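Local structure of beta-lactamase (Francisella tularensis subsp. tularensis, 3P09) at residues Gly212-Ala217 with Ser269-Ile274; Leu255-Thr260 with Gln276-Ile281; Gly97-Ala102 with Asp126-Asn131. The protein is a class A beta-lactamase that probably hydrolyses beta-lactams to substituted beta-amino acids, a reaction that underlies antibiotic resistance. All blocks are in the same frame, centred on the assembly; numbering follows the deposited sequence.

Interaction 1: Gly212-Ala217 with Ser269-Ile274; sequences GANRIA and SNEEII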
loop_
_atom_site.group_PDB
_atom_site.type_symbol
_atom_site.label_atom_id
_atom_site.label_comp_id
_atom_site.label_asym_id
_atom_site.label_seq_id
_atom_site.Cartn_x
_atom_site.Cartn_y
_atom_site.Cartn_z
ATOM N N GLY A 212 2.727 -8.744 4.756
ATOM C CA GLY A 212 3.587 -7.890 5.558
ATOM C C GLY A 212 4.015 -8.446 6.908
ATOM O O GLY A 212 4.434 -7.696 7.781
ATOM N N ALA A 213 3.932 -9.757 7.094
ATOM C CA ALA A 213 4.324 -10.340 8.377
ATOM C C ALA A 213 5.758 -9.986 8.792
ATOM O O ALA A 213 6.068 -9.913 9.981
ATOM C CB ALA A 213 4.127 -11.868 8.369
ATOM N N ASN A 214 6.636 -9.770 7.819
ATOM C CA ASN A 214 8.039 -9.511 8.127
ATOM C C ASN A 214 8.417 -8.048 7.936
ATOM O O ASN A 214 9.598 -7.704 7.799
ATOM C CB ASN A 214 8.951 -10.424 7.310
ATOM C CG ASN A 214 8.915 -11.858 7.798
ATOM O OD1 ASN A 214 9.337 -12.148 8.916
ATOM N ND2 ASN A 214 8.410 -12.761 6.969
ATOM N N ARG A 215 7.406 -7.187 7.927
ATOM C CA ARG A 215 7.651 -5.761 7.783
ATOM C C ARG A 215 7.169 -5.014 9.020
ATOM O O ARG A 215 7.642 -5.303 10.110
ATOM C CB ARG A 215 7.103 -5.250 6.450
ATOM C CG ARG A 215 7.848 -5.949 5.302
ATOM C CD ARG A 215 7.405 -5.522 3.909
ATOM N NE ARG A 215 8.061 -6.359 2.917
ATOM C CZ ARG A 215 8.081 -6.128 1.610
ATOM N NH1 ARG A 215 7.477 -5.056 1.094
ATOM N NH2 ARG A 215 8.724 -6.974 0.814
ATOM N N ILE A 216 6.246 -4.078 8.885
ATOM C CA ILE A 216 5.832 -3.311 10.067
ATOM C C ILE A 216 5.318 -4.207 11.199
ATOM O O ILE A 216 5.680 -4.025 12.375
ATOM C CB ILE A 216 4.755 -2.268 9.706
ATOM C CG1 ILE A 216 5.380 -1.136 8.877
ATOM C CG2 ILE A 216 4.097 -1.730 10.959
ATOM C CD1 ILE A 216 4.370 -0.169 8.245
ATOM N N ALA A 217 4.469 -5.167 10.843
ATOM C CA ALA A 217 3.849 -6.046 11.826
ATOM C C ALA A 217 4.879 -6.746 12.703
ATOM O O ALA A 217 4.635 -6.997 13.887
ATOM C CB ALA A 217 2.948 -7.079 11.134
ATOM N N SER A 269 15.350 -6.478 -2.439
ATOM C CA SER A 269 14.511 -5.917 -1.379
ATOM C C SER A 269 15.160 -6.066 0.004
ATOM O O SER A 269 15.998 -6.950 0.227
ATOM C CB SER A 269 13.142 -6.592 -1.386
ATOM O OG SER A 269 13.279 -7.960 -1.040
ATOM N N ASN A 270 14.762 -5.208 0.934
ATOM C CA ASN A 270 15.339 -5.208 2.269
ATOM C C ASN A 270 14.238 -5.035 3.304
ATOM O O ASN A 270 13.814 -3.920 3.573
ATOM C CB ASN A 270 16.363 -4.068 2.388
ATOM C CG ASN A 270 17.029 -4.013 3.757
ATOM O OD1 ASN A 270 16.549 -4.611 4.724
ATOM N ND2 ASN A 270 18.139 -3.293 3.841
ATOM N N GLU A 271 13.761 -6.143 3.862
ATOM C CA GLU A 271 12.709 -6.100 4.875
ATOM C C GLU A 271 13.258 -5.719 6.251
ATOM O O GLU A 271 12.544 -5.166 7.090
ATOM C CB GLU A 271 11.988 -7.450 4.950
ATOM C CG GLU A 271 11.198 -7.807 3.683
ATOM C CD GLU A 271 10.300 -9.031 3.870
ATOM O OE1 GLU A 271 10.824 -10.109 4.227
ATOM O OE2 GLU A 271 9.067 -8.907 3.670
ATOM N N GLU A 272 14.529 -6.006 6.488
ATOM C CA GLU A 272 15.095 -5.775 7.815
ATOM C C GLU A 272 15.106 -4.293 8.168
ATOM O O GLU A 272 14.886 -3.921 9.321
ATOM C CB GLU A 272 16.512 -6.344 7.918
ATOM C CG GLU A 272 16.744 -7.575 7.058
ATOM C CD GLU A 272 16.826 -8.853 7.867
ATOM O OE1 GLU A 272 17.503 -8.852 8.919
ATOM O OE2 GLU A 272 16.213 -9.860 7.447
ATOM N N ILE A 273 15.371 -3.437 7.190
ATOM C CA ILE A 273 15.374 -2.016 7.485
ATOM C C ILE A 273 13.974 -1.527 7.878
ATOM O O ILE A 273 13.830 -0.692 8.773
ATOM C CB ILE A 273 15.956 -1.173 6.350
ATOM C CG1 ILE A 273 16.344 0.209 6.880
ATOM C CG2 ILE A 273 14.971 -1.058 5.172
ATOM C CD1 ILE A 273 16.951 1.118 5.818
ATOM N N ILE A 274 12.948 -2.061 7.219
ATOM C CA ILE A 274 11.585 -1.762 7.595
ATOM C C ILE A 274 11.342 -2.228 9.039
ATOM O O ILE A 274 10.756 -1.502 9.849
ATOM C CB ILE A 274 10.552 -2.449 6.659
ATOM C CG1 ILE A 274 10.894 -2.197 5.192
ATOM C CG2 ILE A 274 9.138 -1.965 6.978
ATOM C CD1 ILE A 274 10.806 -0.760 4.787
HETATM O O HOH W 1 6.597 -9.492 4.982
HETATM O O HOH W 2 9.042 -12.032 3.773
#

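Interaction 2: Leu255-Thr260 with Gln276-Ile281; sequences LGILYT and QAAKLI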
loop_
_atom_site.group_PDB
_atom_site.type_symbol
_atom_site.label_atom_id
_atom_site.label_comp_id
_atom_site.label_asym_id
_atom_site.label_seq_id
_atom_site.Cartn_x
_atom_site.Cartn_y
_atom_site.Cartn_z
ATOM N N LEU A 255 0.754 4.567 9.269
ATOM C CA LEU A 255 2.203 4.611 9.222
ATOM C C LEU A 255 2.653 4.100 7.871
ATOM O O LEU A 255 2.309 2.988 7.486
ATOM C CB LEU A 255 2.793 3.737 10.333
ATOM C CG LEU A 255 4.281 3.421 10.245
ATOM C CD1 LEU A 255 5.135 4.698 10.291
ATOM C CD2 LEU A 255 4.663 2.466 11.364
ATOM N N GLY A 256 3.396 4.928 7.147
ATOM C CA GLY A 256 3.993 4.520 5.881
ATOM C C GLY A 256 5.501 4.480 6.031
ATOM O O GLY A 256 6.088 5.422 6.566
ATOM N N ILE A 257 6.123 3.384 5.595
ATOM C CA ILE A 257 7.581 3.272 5.561
ATOM C C ILE A 257 7.990 2.797 4.170
ATOM O O ILE A 257 7.589 1.709 3.743
ATOM C CB ILE A 257 8.102 2.270 6.614
ATOM C CG1 ILE A 257 7.628 2.660 8.016
ATOM C CG2 ILE A 257 9.613 2.186 6.551
ATOM C CD1 ILE A 257 8.027 1.667 9.101
ATOM N N LEU A 258 8.742 3.631 3.449
ATOM C CA LEU A 258 9.150 3.310 2.085
ATOM C C LEU A 258 10.670 3.280 2.057
ATOM O O LEU A 258 11.331 4.076 2.734
ATOM C CB LEU A 258 8.627 4.350 1.092
ATOM C CG LEU A 258 7.158 4.778 1.306
ATOM C CD1 LEU A 258 6.758 5.835 0.282
ATOM C CD2 LEU A 258 6.190 3.615 1.240
ATOM N N TYR A 259 11.232 2.356 1.293
ATOM C CA TYR A 259 12.684 2.239 1.248
ATOM C C TYR A 259 13.104 2.013 -0.190
ATOM O O TYR A 259 12.476 1.231 -0.896
ATOM C CB TYR A 259 13.193 1.092 2.145
ATOM C CG TYR A 259 14.664 0.846 1.949
ATOM C CD1 TYR A 259 15.599 1.740 2.445
ATOM C CD2 TYR A 259 15.126 -0.263 1.237
ATOM C CE1 TYR A 259 16.960 1.545 2.235
ATOM C CE2 TYR A 259 16.491 -0.470 1.034
ATOM C CZ TYR A 259 17.400 0.443 1.536
ATOM O OH TYR A 259 18.759 0.266 1.343
ATOM N N THR A 260 14.148 2.709 -0.626
ATOM C CA THR A 260 14.697 2.466 -1.952
ATOM C C THR A 260 16.171 2.839 -1.990
ATOM O O THR A 260 16.635 3.679 -1.209
ATOM C CB THR A 260 13.907 3.239 -3.050
ATOM O OG1 THR A 260 14.259 2.745 -4.348
ATOM C CG2 THR A 260 14.183 4.725 -2.980
ATOM N N GLN A 276 13.413 -2.522 11.464
ATOM C CA GLN A 276 14.132 -1.715 12.431
ATOM C C GLN A 276 13.517 -0.319 12.555
ATOM O O GLN A 276 13.377 0.207 13.662
ATOM C CB GLN A 276 15.621 -1.676 12.080
ATOM C CG GLN A 276 16.304 -3.030 12.299
ATOM C CD GLN A 276 17.634 -3.137 11.577
ATOM O OE1 GLN A 276 18.465 -2.230 11.641
ATOM N NE2 GLN A 276 17.835 -4.244 10.874
ATOM N N ALA A 277 13.134 0.263 11.422
ATOM C CA ALA A 277 12.449 1.548 11.429
ATOM C C ALA A 277 11.143 1.444 12.200
ATOM O O ALA A 277 10.821 2.320 13.005
ATOM C CB ALA A 277 12.192 2.034 10.014
ATOM N N ALA A 278 10.394 0.370 11.960
ATOM C CA ALA A 278 9.110 0.173 12.641
ATOM C C ALA A 278 9.285 0.012 14.144
ATOM O O ALA A 278 8.420 0.400 14.925
ATOM C CB ALA A 278 8.364 -1.032 12.056
ATOM N N LYS A 279 10.400 -0.579 14.553
ATOM C CA LYS A 279 10.652 -0.802 15.975
ATOM C C LYS A 279 10.958 0.525 16.668
ATOM O O LYS A 279 10.517 0.775 17.797
ATOM C CB LYS A 279 11.805 -1.788 16.168
ATOM C CG LYS A 279 12.136 -2.087 17.627
ATOM C CD LYS A 279 10.878 -2.484 18.392
ATOM C CE LYS A 279 11.201 -3.417 19.547
ATOM N NZ LYS A 279 11.652 -4.747 19.043
ATOM N N LEU A 280 11.722 1.372 15.983
ATOM C CA LEU A 280 12.021 2.699 16.494
ATOM C C LEU A 280 10.715 3.428 16.713
ATOM O O LEU A 280 10.511 4.091 17.723
ATOM C CB LEU A 280 12.885 3.473 15.502
ATOM C CG LEU A 280 14.333 2.993 15.401
ATOM C CD1 LEU A 280 15.045 3.619 14.213
ATOM C CD2 LEU A 280 15.071 3.303 16.700
ATOM N N ILE A 281 9.819 3.293 15.753
ATOM C CA ILE A 281 8.568 4.022 15.805
ATOM C C ILE A 281 7.680 3.491 16.925
ATOM O O ILE A 281 7.089 4.261 17.690
ATOM C CB ILE A 281 7.866 3.973 14.452
ATOM C CG1 ILE A 281 8.684 4.805 13.449
ATOM C CG2 ILE A 281 6.459 4.517 14.572
ATOM C CD1 ILE A 281 8.440 4.469 12.003
#

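Interaction 3: Gly97-Ala102 with Asp126-Asn131; sequences GKLGYA and DSPASN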
loop_
_atom_site.group_PDB
_atom_site.type_symbol
_atom_site.label_atom_id
_atom_site.label_comp_id
_atom_site.label_asym_id
_atom_site.label_seq_id
_atom_site.Cartn_x
_atom_site.Cartn_y
_atom_site.Cartn_z
ATOM N N GLY A 97 -2.009 -14.255 -17.734
ATOM C CA GLY A 97 -0.896 -13.930 -18.618
ATOM C C GLY A 97 0.405 -14.530 -18.116
ATOM O O GLY A 97 0.452 -15.707 -17.766
ATOM N N LYS A 98 1.454 -13.719 -18.058
ATOM C CA LYS A 98 2.734 -14.166 -17.520
ATOM C C LYS A 98 2.984 -13.629 -16.112
ATOM O O LYS A 98 4.121 -13.610 -15.647
ATOM C CB LYS A 98 3.877 -13.754 -18.440
ATOM C CG LYS A 98 3.822 -14.394 -19.811
ATOM C CD LYS A 98 5.024 -13.977 -20.650
ATOM C CE LYS A 98 4.932 -14.542 -22.064
ATOM N NZ LYS A 98 5.922 -13.896 -22.992
ATOM N N LEU A 99 1.917 -13.195 -15.442
ATOM C CA LEU A 99 2.020 -12.716 -14.069
ATOM C C LEU A 99 2.151 -13.905 -13.124
ATOM O O LEU A 99 1.281 -14.779 -13.082
ATOM C CB LEU A 99 0.795 -11.885 -13.703
ATOM C CG LEU A 99 0.596 -10.584 -14.486
ATOM C CD1 LEU A 99 -0.803 -10.054 -14.245
ATOM C CD2 LEU A 99 1.647 -9.526 -14.112
ATOM N N GLY A 100 3.242 -13.931 -12.366
ATOM C CA GLY A 100 3.569 -15.085 -11.546
ATOM C C GLY A 100 2.886 -15.139 -10.189
ATOM O O GLY A 100 2.657 -16.215 -9.657
ATOM N N TYR A 101 2.561 -13.988 -9.612
ATOM C CA TYR A 101 1.937 -13.999 -8.290
ATOM C C TYR A 101 0.411 -13.799 -8.382
ATOM O O TYR A 101 -0.073 -12.670 -8.469
ATOM C CB TYR A 101 2.572 -12.948 -7.385
ATOM C CG TYR A 101 2.229 -13.168 -5.932
ATOM C CD1 TYR A 101 1.308 -12.361 -5.281
ATOM C CD2 TYR A 101 2.811 -14.208 -5.221
ATOM C CE1 TYR A 101 0.990 -12.579 -3.944
ATOM C CE2 TYR A 101 2.502 -14.434 -3.897
ATOM C CZ TYR A 101 1.596 -13.622 -3.261
ATOM O OH TYR A 101 1.302 -13.865 -1.938
ATOM N N ALA A 102 -0.326 -14.909 -8.361
ATOM C CA ALA A 102 -1.774 -14.907 -8.575
ATOM C C ALA A 102 -2.433 -15.918 -7.647
ATOM O O ALA A 102 -3.086 -16.868 -8.100
ATOM C CB ALA A 102 -2.083 -15.262 -10.029
ATOM N N ASP A 126 -2.449 -9.942 -5.328
ATOM C CA ASP A 126 -2.731 -10.723 -6.536
ATOM C C ASP A 126 -2.678 -9.792 -7.758
ATOM O O ASP A 126 -3.462 -8.846 -7.867
ATOM C CB ASP A 126 -4.131 -11.352 -6.382
ATOM C CG ASP A 126 -4.433 -12.408 -7.441
ATOM O OD1 ASP A 126 -4.407 -12.082 -8.650
ATOM O OD2 ASP A 126 -4.706 -13.564 -7.051
ATOM N N SER A 127 -1.737 -10.037 -8.668
ATOM C CA SER A 127 -1.515 -9.134 -9.800
ATOM C C SER A 127 -2.619 -9.171 -10.861
ATOM O O SER A 127 -3.119 -8.129 -11.285
ATOM C CB SER A 127 -0.135 -9.378 -10.424
ATOM O OG SER A 127 0.889 -9.036 -9.508
ATOM N N PRO A 128 -3.012 -10.374 -11.301
ATOM C CA PRO A 128 -4.123 -10.397 -12.253
ATOM C C PRO A 128 -5.379 -9.757 -11.680
ATOM O O PRO A 128 -6.095 -9.102 -12.428
ATOM C CB PRO A 128 -4.337 -11.880 -12.494
ATOM C CG PRO A 128 -2.965 -12.482 -12.278
ATOM C CD PRO A 128 -2.389 -11.695 -11.137
ATOM N N ALA A 129 -5.646 -9.968 -10.394
ATOM C CA ALA A 129 -6.808 -9.367 -9.758
ATOM C C ALA A 129 -6.759 -7.849 -9.914
ATOM O O ALA A 129 -7.771 -7.214 -10.244
ATOM C CB ALA A 129 -6.878 -9.764 -8.279
ATOM N N SER A 130 -5.577 -7.281 -9.688
ATOM C CA SER A 130 -5.378 -5.836 -9.780
ATOM C C SER A 130 -5.641 -5.324 -11.180
ATOM O O SER A 130 -6.290 -4.298 -11.360
ATOM C CB SER A 130 -3.942 -5.463 -9.402
ATOM O OG SER A 130 -3.682 -5.827 -8.068
ATOM N N ASN A 131 -5.107 -6.018 -12.181
ATOM C CA ASN A 131 -5.296 -5.556 -13.557
ATOM C C ASN A 131 -6.774 -5.617 -13.950
ATOM O O ASN A 131 -7.273 -4.745 -14.656
ATOM C CB ASN A 131 -4.424 -6.356 -14.545
ATOM C CG ASN A 131 -2.940 -5.984 -14.463
ATOM O OD1 ASN A 131 -2.551 -5.079 -13.726
ATOM N ND2 ASN A 131 -2.109 -6.692 -15.220
HETATM O O HOH W 3 2.820 -10.996 -10.605
#

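Interaction 1: Gly212-Ala217 with Ser269-Ile274
Arg215 and Glu271 form a salt bridge between the loop 212-217 and the first turn of helix 271-289. Arg215 NE donates to Glu271 OE2 over 2.8 Å, nearly straight at 166°, and the oxygen lies close to the guanidinium plane and uses its anti lone pair. The arginine chain, extended from CG to NE (chi2 -180°), carries NE across to Glu271. Guanidinium and carboxylate stand 83° apart, so one nitrogen does the work rather than a flat two-pronged pairing. The remaining nitrogens are also engaged: NH1 bonds to the carbonyls of Gly231 and Asn240, and NH2 to Thr232 OG1, which fixes the rotation of the group.

Both carboxylate oxygens of Glu271 are hydrated. A water 2.9 Å from OE2 donates to it and accepts from Asn214 N, also over 2.9 Å, while a second water donates to OE1. In the loop, Arg215 N closes a type I turn on Gly212 O, Asn214 O accepts from Gln275 NE2, and Ile216 N donates to Asp241 OD2. Asn270 caps the helix: its OD1 takes the amide of Ile273 over 3.0 Å.

Beneath this polar layer Ile274 CG2 packs 3.9 Å from Arg215 CB, a branched chain suited to the buried aliphatic stem. Arginine fits because its N-H groups bind several acceptors at once. The salt bridge probably offsets much of its charge, implying a fixed guanidinium rather than a free positive charge.

Interaction 2: Leu255-Thr260 with Gln276-Ile281
Ile257, on strand 253-260, pushes its CD1 methyl into helix 271-289 between Ala277, Ala278 and Ile281. The methyl lies 3.9 Å from Ala278 N and 4.0 Å from Ala278 CB, near enough to touch backbone as well as side chain; Ala277 CB follows at 4.3 Å. Small residues suit these two positions, since alanine lets a long branched chain come close to the helix. Ile257 makes that reach with CG1 beside its backbone N (chi1 -56°) and CD1 extended beyond it (chi2 176°).

The closest pair of side chains lies one turn further along the helix. Leu255 CD1 and Ile281 CD1 approach tip to tip at 3.7 Å, and Ile281 CD1 also comes within 4.1 Å of Ile257 CD1, so three terminal methyls form one cluster. Residues two apart on the strand share a face, as do residues four apart on the helix, which is why Ile257 meets both Ala277 and Ile281, while Leu255 reaches Ile281. The axes are 10.0 Å apart and run at 149°, roughly antiparallel.

All five touching residues are buried and apolar. The other side of the helix faces solvent: Lys279 is exposed, and Gln276 partly so, its amide bonded to Tyr35 and Lys34.

The strand lies between strands 38-44 and 239-246, and Ile41 of the former touches both Ile257 and Ile281. Helix 271-289 packs, beside helix 24-35, on one face of the antiparallel sheet; Leu31 of that neighbouring helix meets Ala277, and Met220 from a loop touches Ala278.

Interaction 3: Gly97-Ala102 with Asp126-Asn131
Leu99 lays its CD1 methyl against the start of helix 127-137, 3.8 Å from Pro128 CG and 3.9 Å from Ser127 CB, and the same methyl touches Asn131 ND2. Leucine suits this partly exposed loop because its apolar CD1 fits among Ser127, Pro128 and Asn131, all on one side of the helix start. The Asn131 amide is not left to that apolar neighbour, as its ND2 donates to Glu161 O.

Pro128 receives the loop from a second residue too: Ala102 CB sits 3.7 Å from its CG. Proline is well placed in the first turn, where an amide N-H would have no helical carbonyl to meet.

Asp126 caps this helix, with OD1 accepting from Ala129 N over 3.0 Å, 33° out of the carboxylate plane. Its CG stands anti to the backbone N (chi1 -169°), which swings the carboxylate over the backbone of Ala102. The loop beyond supplies further donors, Thr105 OG1 to OD1 and Ile104 N to OD2. Next to the cap, Ser127 N donates to Tyr101 O over 3.1 Å at 176°, and a water joins Tyr101 N to Ser127 OG. Asp126 O accepts from Ser130 N and Ser130 OG, from opposite faces of its plane.

Ser125, Asp126 and Ser127 resemble the Ser-Asp-Asn motif of class A enzymes, and Ser127 touches Lys67 of a probable SxxK motif. The contact thus pins the loop after helix 93-96 to helix 127-137, whose start packs against helix 66-80 through Ser127 and Ser130, and against helix 115-123 through Ala129.

From the N terminus, interaction 3 comes first: the chain leaves helix 93-96, passes through strand 112-114 and helix 115-123, and returns at residues 126-131, closing a loop of 23 residues within the helical part of the fold. Interaction 1 opens later, at 212-217, and closes at 269-274 after the last three strands of the main sheet. Interaction 2 begins on the last of those strands and ends further along helix 271-289, so it crosses interaction 1 instead of nesting in it. Those two share that helix and touch, with Ile274 CD1 3.6 Å from Ile257 CG2. Interaction 3 is separate, its centre about 22 Å from that of interaction 1 and 27 Å from that of interaction 2.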